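Local coordinates for protein walker-Type ATPase (Pyrococcus abyssi, PDB 2QEN) that probably binds ATP as a Walker-type P-loop ATPase, holds ADP and a magnesium ion, and has a cellular role that remains unknown, at residues 272-277 with 286-291; 290-295 with 343-348. The protein carries 1 engineered substitution. All blocks are in the same frame, centred on the assembly; numbering follows the deposited sequence.

Helix 282-292 is the element shared by both contacts, whose centres lie about 9 Å apart on the same side of the chain's centre. Interaction 1 sets it against the end of the long helix 255-280, which precedes it in sequence; interaction 2 sets its last turn against the C-terminal helix 342-348, so that the chain returns after the two-stranded hairpin 330-339. Their segments overlap at Ala290 and Ile291, though Leu288 does the touching in one and Ala292 in the other. The contacts also touch directly, Leu274 CD1 lying 3.7 Å from Leu348 CD2. Three helices thus meet where the C-terminal region, related to winged helix-turn-helix domains, joins helix 255-280, which also reaches the ADP-binding Arg41.

Interaction 1: 272-277 with 286-291; sequences GELEEL and DILRAI
Two successive helices face each other across side chains rather than backbone, the nearest CA atoms, Leu274 CA and Leu288 CA, being 9.5 Å apart. Helix 282-292 falls within the part of the chain that matches the winged helix-turn-helix domain of MCM proteins, and Leu288 is the residue it turns toward helix 255-280. Its partners, Leu274 and Leu277, are three positions apart and therefore sit on the same face of their helix. All three are buried, and branched hydrocarbon side chains suit the place because they span the wide gap between backbones without bringing in a polar group. Leu274 extends with CG opposite the carbonyl carbon (chi1 -68°), which lets its CD2 methyl reach Leu288; these two side chains cross obliquely. Leu277 instead meets Leu288 at about a right angle. Leu288 has an uncommon conformation: with chi2 at 16°, CD1 nearly eclipses CA, probably at some cost in torsional strain. The pairing is small, and other elements complete the surroundings. Trp329 touches both Leu274 and Leu277, while Ile339 of the hairpin packs on Leu288. Ile287 packs on helices 298-307 and 314-326, so neighbouring aliphatic residues of helix 282-292 serve different interfaces. On helix 255-280, Glu273 forms a salt bridge with Arg41, an ADP-binding residue. The touching itself is done by one methyl of Leu288, CD2, which reaches Leu274 CD2 at 4.0 Å and, more tightly, Leu277 CD1 at 3.6 Å.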
loop_
_atom_site.group_PDB
_atom_site.type_symbol
_atom_site.label_atom_id
_atom_site.label_comp_id
_atom_site.label_asym_id
_atom_site.label_seq_id
_atom_site.Cartn_x
_atom_site.Cartn_y
_atom_site.Cartn_z
ATOM N N GLY A 272 -1.195 -12.213 -12.244
ATOM C CA GLY A 272 -1.794 -12.809 -11.041
ATOM C C GLY A 272 -2.916 -11.944 -10.498
ATOM O O GLY A 272 -3.979 -12.449 -10.147
ATOM N N GLU A 273 -2.668 -10.637 -10.438
ATOM C CA GLU A 273 -3.667 -9.649 -10.034
ATOM C C GLU A 273 -4.788 -9.475 -11.065
ATOM O O GLU A 273 -5.944 -9.266 -10.697
ATOM C CB GLU A 273 -3.011 -8.301 -9.783
ATOM C CG GLU A 273 -2.057 -8.284 -8.629
ATOM C CD GLU A 273 -0.947 -7.271 -8.802
ATOM O OE1 GLU A 273 -1.156 -6.245 -9.485
ATOM O OE2 GLU A 273 0.145 -7.509 -8.247
ATOM N N LEU A 274 -4.451 -9.558 -12.348
ATOM C CA LEU A 274 -5.466 -9.501 -13.390
ATOM C C LEU A 274 -6.394 -10.730 -13.366
ATOM O O LEU A 274 -7.568 -10.624 -13.738
ATOM C CB LEU A 274 -4.828 -9.304 -14.769
ATOM C CG LEU A 274 -4.137 -7.965 -15.056
ATOM C CD1 LEU A 274 -3.401 -8.038 -16.397
ATOM C CD2 LEU A 274 -5.112 -6.775 -15.035
ATOM N N GLU A 275 -5.863 -11.878 -12.926
ATOM C CA GLU A 275 -6.664 -13.084 -12.681
ATOM C C GLU A 275 -7.766 -12.795 -11.662
ATOM O O GLU A 275 -8.930 -13.150 -11.878
ATOM C CB GLU A 275 -5.799 -14.235 -12.142
ATOM C CG GLU A 275 -5.019 -15.033 -13.176
ATOM C CD GLU A 275 -4.393 -16.310 -12.597
ATOM O OE1 GLU A 275 -4.105 -16.361 -11.371
ATOM O OE2 GLU A 275 -4.188 -17.278 -13.370
ATOM N N GLU A 276 -7.380 -12.165 -10.551
ATOM C CA GLU A 276 -8.311 -11.788 -9.490
ATOM C C GLU A 276 -9.446 -10.925 -10.043
ATOM O O GLU A 276 -10.621 -11.215 -9.798
ATOM C CB GLU A 276 -7.583 -11.070 -8.337
ATOM C CG GLU A 276 -6.510 -11.914 -7.620
ATOM C CD GLU A 276 -5.777 -11.165 -6.491
ATOM O OE1 GLU A 276 -5.405 -9.978 -6.663
ATOM O OE2 GLU A 276 -5.556 -11.784 -5.425
ATOM N N LEU A 277 -9.087 -9.881 -10.797
ATOM C CA LEU A 277 -10.059 -8.989 -11.429
ATOM C C LEU A 277 -10.979 -9.708 -12.415
ATOM O O LEU A 277 -12.179 -9.448 -12.437
ATOM C CB LEU A 277 -9.351 -7.844 -12.168
ATOM C CG LEU A 277 -9.127 -6.482 -11.516
ATOM C CD1 LEU A 277 -8.526 -5.526 -12.547
ATOM C CD2 LEU A 277 -10.427 -5.912 -10.974
ATOM N N ASP A 286 -10.680 -6.304 -19.956
ATOM C CA ASP A 286 -10.991 -5.781 -21.290
ATOM C C ASP A 286 -10.841 -4.255 -21.335
ATOM O O ASP A 286 -10.282 -3.716 -22.285
ATOM C CB ASP A 286 -12.414 -6.173 -21.705
ATOM C CG ASP A 286 -12.538 -7.652 -22.128
ATOM O OD1 ASP A 286 -11.519 -8.368 -22.256
ATOM O OD2 ASP A 286 -13.687 -8.097 -22.348
ATOM N N ILE A 287 -11.366 -3.574 -20.317
ATOM C CA ILE A 287 -11.320 -2.114 -20.235
ATOM C C ILE A 287 -9.875 -1.634 -20.043
ATOM O O ILE A 287 -9.433 -0.685 -20.685
ATOM C CB ILE A 287 -12.246 -1.583 -19.111
ATOM C CG1 ILE A 287 -13.721 -1.859 -19.452
ATOM C CG2 ILE A 287 -12.011 -0.098 -18.858
ATOM C CD1 ILE A 287 -14.720 -1.540 -18.315
ATOM N N LEU A 288 -9.156 -2.325 -19.170
ATOM C CA LEU A 288 -7.748 -2.078 -18.881
ATOM C C LEU A 288 -6.879 -2.231 -20.127
ATOM O O LEU A 288 -6.087 -1.343 -20.456
ATOM C CB LEU A 288 -7.299 -3.041 -17.785
ATOM C CG LEU A 288 -7.040 -2.523 -16.354
ATOM C CD1 LEU A 288 -7.605 -1.148 -16.034
ATOM C CD2 LEU A 288 -7.380 -3.521 -15.269
ATOM N N ARG A 289 -7.049 -3.341 -20.842
ATOM C CA ARG A 289 -6.310 -3.530 -22.087
ATOM C C ARG A 289 -6.615 -2.441 -23.128
ATOM O O ARG A 289 -5.689 -1.880 -23.724
ATOM C CB ARG A 289 -6.517 -4.924 -22.648
ATOM C CG ARG A 289 -5.497 -5.278 -23.706
ATOM C CD ARG A 289 -5.461 -6.765 -23.979
ATOM N NE ARG A 289 -4.645 -7.495 -23.008
ATOM C CZ ARG A 289 -5.120 -8.383 -22.139
ATOM N NH1 ARG A 289 -6.417 -8.656 -22.100
ATOM N NH2 ARG A 289 -4.291 -9.003 -21.309
ATOM N N ALA A 290 -7.895 -2.119 -23.311
ATOM C CA ALA A 290 -8.313 -1.040 -24.197
ATOM C C ALA A 290 -7.573 0.282 -23.910
ATOM O O ALA A 290 -7.006 0.882 -24.819
ATOM C CB ALA A 290 -9.864 -0.837 -24.115
ATOM N N ILE A 291 -7.603 0.726 -22.654
ATOM C CA ILE A 291 -6.908 1.944 -22.201
ATOM C C ILE A 291 -5.406 1.891 -22.497
ATOM O O ILE A 291 -4.862 2.823 -23.089
ATOM C CB ILE A 291 -7.178 2.238 -20.692
ATOM C CG1 ILE A 291 -8.676 2.503 -20.477
ATOM C CG2 ILE A 291 -6.307 3.429 -20.159
ATOM C CD1 ILE A 291 -9.123 2.563 -19.026
#

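Interaction 2: 290-295 with 343-348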
loop_
_atom_site.group_PDB
_atom_site.type_symbol
_atom_site.label_atom_id
_atom_site.label_comp_id
_atom_site.label_asym_id
_atom_site.label_seq_id
_atom_site.Cartn_x
_atom_site.Cartn_y
_atom_site.Cartn_z
ATOM N N ALA A 290 -7.895 -2.119 -23.311
ATOM C CA ALA A 290 -8.313 -1.040 -24.197
ATOM C C ALA A 290 -7.573 0.282 -23.910
ATOM O O ALA A 290 -7.006 0.882 -24.819
ATOM C CB ALA A 290 -9.864 -0.837 -24.115
ATOM N N ILE A 291 -7.603 0.726 -22.654
ATOM C CA ILE A 291 -6.908 1.944 -22.201
ATOM C C ILE A 291 -5.406 1.891 -22.497
ATOM O O ILE A 291 -4.862 2.823 -23.089
ATOM C CB ILE A 291 -7.178 2.238 -20.692
ATOM C CG1 ILE A 291 -8.676 2.503 -20.477
ATOM C CG2 ILE A 291 -6.307 3.429 -20.159
ATOM C CD1 ILE A 291 -9.123 2.563 -19.026
ATOM N N ALA A 292 -4.759 0.787 -22.122
ATOM C CA ALA A 292 -3.356 0.540 -22.439
ATOM C C ALA A 292 -3.028 0.656 -23.930
ATOM O O ALA A 292 -1.903 1.043 -24.290
ATOM C CB ALA A 292 -2.913 -0.857 -21.894
ATOM N N LEU A 293 -3.986 0.298 -24.792
ATOM C CA LEU A 293 -3.796 0.384 -26.250
ATOM C C LEU A 293 -4.147 1.768 -26.839
ATOM O O LEU A 293 -4.123 1.941 -28.051
ATOM C CB LEU A 293 -4.592 -0.718 -26.990
ATOM C CG LEU A 293 -4.261 -2.202 -26.749
ATOM C CD1 LEU A 293 -5.370 -3.066 -27.325
ATOM C CD2 LEU A 293 -2.949 -2.596 -27.383
ATOM N N GLY A 294 -4.494 2.732 -25.982
ATOM C CA GLY A 294 -4.841 4.077 -26.427
ATOM C C GLY A 294 -6.315 4.372 -26.627
ATOM O O GLY A 294 -6.670 5.446 -27.094
ATOM N N TYR A 295 -7.188 3.425 -26.311
ATOM C CA TYR A 295 -8.614 3.723 -26.274
ATOM C C TYR A 295 -8.912 4.242 -24.851
ATOM O O TYR A 295 -9.280 3.499 -23.971
ATOM C CB TYR A 295 -9.460 2.511 -26.695
ATOM C CG TYR A 295 -9.052 1.921 -28.038
ATOM C CD1 TYR A 295 -9.556 2.435 -29.218
ATOM C CD2 TYR A 295 -8.150 0.858 -28.119
ATOM C CE1 TYR A 295 -9.189 1.922 -30.441
ATOM C CE2 TYR A 295 -7.753 0.334 -29.369
ATOM C CZ TYR A 295 -8.290 0.872 -30.515
ATOM O OH TYR A 295 -7.947 0.387 -31.753
ATOM N N VAL A 343 4.238 0.448 -16.192
ATOM C CA VAL A 343 4.650 -0.941 -16.383
ATOM C C VAL A 343 3.431 -1.884 -16.543
ATOM O O VAL A 343 3.439 -2.774 -17.393
ATOM C CB VAL A 343 5.640 -1.376 -15.278
ATOM C CG1 VAL A 343 6.030 -2.851 -15.402
ATOM C CG2 VAL A 343 6.871 -0.489 -15.318
ATOM N N VAL A 344 2.377 -1.675 -15.751
ATOM C CA VAL A 344 1.102 -2.364 -15.977
ATOM C C VAL A 344 0.610 -2.143 -17.420
ATOM O O VAL A 344 0.229 -3.094 -18.100
ATOM C CB VAL A 344 0.023 -1.992 -14.914
ATOM C CG1 VAL A 344 -1.342 -2.614 -15.243
ATOM C CG2 VAL A 344 0.456 -2.450 -13.552
ATOM N N ALA A 345 0.654 -0.899 -17.894
ATOM C CA ALA A 345 0.322 -0.607 -19.284
ATOM C C ALA A 345 1.179 -1.409 -20.296
ATOM O O ALA A 345 0.645 -1.988 -21.252
ATOM C CB ALA A 345 0.409 0.905 -19.548
ATOM N N THR A 346 2.497 -1.445 -20.079
ATOM C CA THR A 346 3.420 -2.239 -20.906
ATOM C C THR A 346 3.028 -3.722 -20.942
ATOM O O THR A 346 2.982 -4.324 -22.008
ATOM C CB THR A 346 4.885 -2.060 -20.440
ATOM O OG1 THR A 346 5.254 -0.682 -20.588
ATOM C CG2 THR A 346 5.863 -2.924 -21.259
ATOM N N VAL A 347 2.718 -4.281 -19.773
ATOM C CA VAL A 347 2.273 -5.678 -19.625
ATOM C C VAL A 347 0.923 -5.956 -20.312
ATOM O O VAL A 347 0.764 -6.984 -20.965
ATOM C CB VAL A 347 2.232 -6.102 -18.108
ATOM C CG1 VAL A 347 1.492 -7.433 -17.904
ATOM C CG2 VAL A 347 3.638 -6.179 -17.526
ATOM N N LEU A 348 -0.035 -5.042 -20.178
ATOM C CA LEU A 348 -1.338 -5.173 -20.874
ATOM C C LEU A 348 -1.272 -5.093 -22.413
ATOM O O LEU A 348 -2.122 -5.649 -23.086
ATOM C CB LEU A 348 -2.371 -4.170 -20.344
ATOM C CG LEU A 348 -2.871 -4.308 -18.901
ATOM C CD1 LEU A 348 -3.285 -2.943 -18.388
ATOM C CD2 LEU A 348 -4.024 -5.314 -18.775
#
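Ala290 O accepts two backbone amides, Tyr295 N at 3.0 Å and, in a weak bond, Leu293 N at 3.1 Å, closing the helix around Ala292, whose methyl meets Ala345 and Leu348. The bond from Tyr295 N, together with that from Gly294 N to Ile291 O, makes a Schellman motif. Gly294 suits the turn because at its positive phi of 95° a CB would press against the preceding carbonyl oxygen. Ala292 and Ala345 bring their backbones close together, with CA atoms 5.0 Å apart, and the small methyl of alanine fits such proximity. Ala292 CB points at the C-terminal helix, lying 3.8 Å from the carbonyl Ala345 O and 3.7 Å from Leu348 CB. In a region that resembles the winged helix-turn-helix domain of MCM proteins, the end of helix 282-292 is joined in this way to helix 342-348, which follows the hairpin; Ile339 of that hairpin touches both Ala345 and Ile291. Leu348 places CG beside its own backbone N, opposite the carbonyl carbon (chi1 -66°), and its CD1 comes within 4.1 Å of Ala292 CB. Polar links from arginines flank the apolar meeting: Arg349 NH1 donates a hydrogen bond to Ala292 O, and Arg289 NE probably bonds to Leu348 O.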